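Local coordinates for putative diflavin flavoprotein A 3 (Synechocystis sp., PDB 6H0D) that probably transfers electrons from NADH to oxygen, reducing it to water, this chain being its flavodiiron core with metallo-hydrolase and flavodoxin-like parts, at residues Ala255-Leu260 / Ala286-Asn291. Numbering follows the deposited sequence.
Sequences ALNVAL and AVTAIN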
# COMPACT_ATOMS: atom_id res chain seq x y z
N ALA A 255 1.37 18.04 -16.77
CA ALA A 255 2.52 18.36 -17.63
C ALA A 255 3.85 18.02 -16.95
O ALA A 255 4.80 17.55 -17.60
CB ALA A 255 2.48 19.81 -18.03
N LEU A 256 3.91 18.24 -15.65
CA LEU A 256 5.12 17.93 -14.90
C LEU A 256 4.98 16.66 -14.06
O LEU A 256 3.90 16.31 -13.53
CB LEU A 256 5.49 19.12 -14.03
CG LEU A 256 5.68 20.38 -14.86
CD1 LEU A 256 5.87 21.58 -13.94
CD2 LEU A 256 6.86 20.26 -15.87
N ASN A 257 6.09 15.97 -13.93
CA ASN A 257 6.14 14.72 -13.21
C ASN A 257 7.39 14.70 -12.32
O ASN A 257 8.45 15.20 -12.73
CB ASN A 257 6.13 13.56 -14.21
CG ASN A 257 6.39 12.22 -13.55
OD1 ASN A 257 7.52 11.93 -13.11
ND2 ASN A 257 5.36 11.39 -13.48
N VAL A 258 7.28 14.16 -11.11
CA VAL A 258 8.46 14.00 -10.27
C VAL A 258 8.71 12.52 -10.02
O VAL A 258 7.79 11.80 -9.63
CB VAL A 258 8.32 14.73 -8.90
CG1 VAL A 258 9.59 14.52 -8.04
CG2 VAL A 258 8.04 16.19 -9.11
N ALA A 259 9.96 12.07 -10.25
CA ALA A 259 10.40 10.72 -9.88
C ALA A 259 10.79 10.71 -8.39
O ALA A 259 11.70 11.42 -7.97
CB ALA A 259 11.57 10.29 -10.75
N LEU A 260 10.06 9.96 -7.58
CA LEU A 260 10.34 9.95 -6.15
C LEU A 260 10.85 8.58 -5.85
O LEU A 260 10.06 7.62 -5.79
CB LEU A 260 9.11 10.28 -5.30
CG LEU A 260 9.39 10.74 -3.85
CD1 LEU A 260 8.17 11.42 -3.29
CD2 LEU A 260 9.73 9.58 -2.97
N ALA A 286 2.41 15.44 -11.17
CA ALA A 286 2.35 13.98 -11.04
C ALA A 286 3.57 13.49 -10.28
O ALA A 286 4.64 14.11 -10.35
CB ALA A 286 2.29 13.29 -12.41
N VAL A 287 3.40 12.37 -9.57
CA VAL A 287 4.52 11.69 -8.94
C VAL A 287 4.57 10.25 -9.42
O VAL A 287 3.55 9.58 -9.46
CB VAL A 287 4.43 11.70 -7.40
CG1 VAL A 287 5.57 10.89 -6.79
CG2 VAL A 287 4.41 13.14 -6.85
N THR A 288 5.76 9.80 -9.81
CA THR A 288 6.05 8.40 -10.05
C THR A 288 6.93 7.91 -8.90
O THR A 288 8.15 8.13 -8.86
CB THR A 288 6.75 8.17 -11.39
OG1 THR A 288 5.86 8.58 -12.44
CG2 THR A 288 7.12 6.69 -11.56
N ALA A 289 6.27 7.28 -7.94
CA ALA A 289 6.96 6.74 -6.82
C ALA A 289 7.72 5.48 -7.29
O ALA A 289 7.21 4.69 -8.08
CB ALA A 289 5.98 6.44 -5.71
N ILE A 290 8.96 5.34 -6.83
CA ILE A 290 9.80 4.19 -7.13
C ILE A 290 10.32 3.66 -5.80
O ILE A 290 11.03 4.37 -5.06
CB ILE A 290 11.02 4.57 -8.05
CG1 ILE A 290 10.59 5.17 -9.39
CG2 ILE A 290 11.97 3.39 -8.22
CD1 ILE A 290 10.17 4.15 -10.38
N ASN A 291 9.93 2.42 -5.46
CA ASN A 291 10.52 1.70 -4.34
C ASN A 291 11.80 1.03 -4.83
O ASN A 291 11.74 0.02 -5.53
CB ASN A 291 9.52 0.69 -3.79
CG ASN A 291 10.06 -0.09 -2.60
OD1 ASN A 291 11.25 0.01 -2.23
ND2 ASN A 291 9.19 -0.92 -2.02
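N257 reaches across to T288 through a single side-chain bond, ND2 to OG1, 3.0 Å long and nearly straight (172° at the hydrogen). The hydroxyl oxygen lies in the plane of the N257 amide. CG of N257 anti to the backbone N (chi1 171°) sends the carboxamide toward the second strand, and chi2 turns ND2 onto the hydroxyl, alongside the methyl of A286 and 3.8 Å from its CB. T288 OG1 is also hydrogen-bonded to K306 NZ of helix 297-306; two nitrogens thus grip one oxygen. This N257-T288 pair is partly exposed and the looser part of the contact, although the same helix still covers the face at A259 through A303.

Beneath these groups, five backbone hydrogen bonds zip the strands in parallel register, the axes of 257-260 and 286-291 diverging by 22°. Two of them, V258 N to A286 O and I290 N to L260 O, are as short as 2.7 Å.

V258, L260 and V287, on the other face, are buried and apolar. L260 CB meets V287 CG1 at 3.9 Å. V258 and V287 both pack on I280, and L260 on A273, of helix 268-282, while F395 and L399 of helix 382-401 lie against V258.

Helix 268-282 links the two strands as a beta-alpha-beta crossover, placing 286-291 at the edge of the five-stranded parallel sheet, order 2-1-3-4-5, of the flavodoxin-like fold.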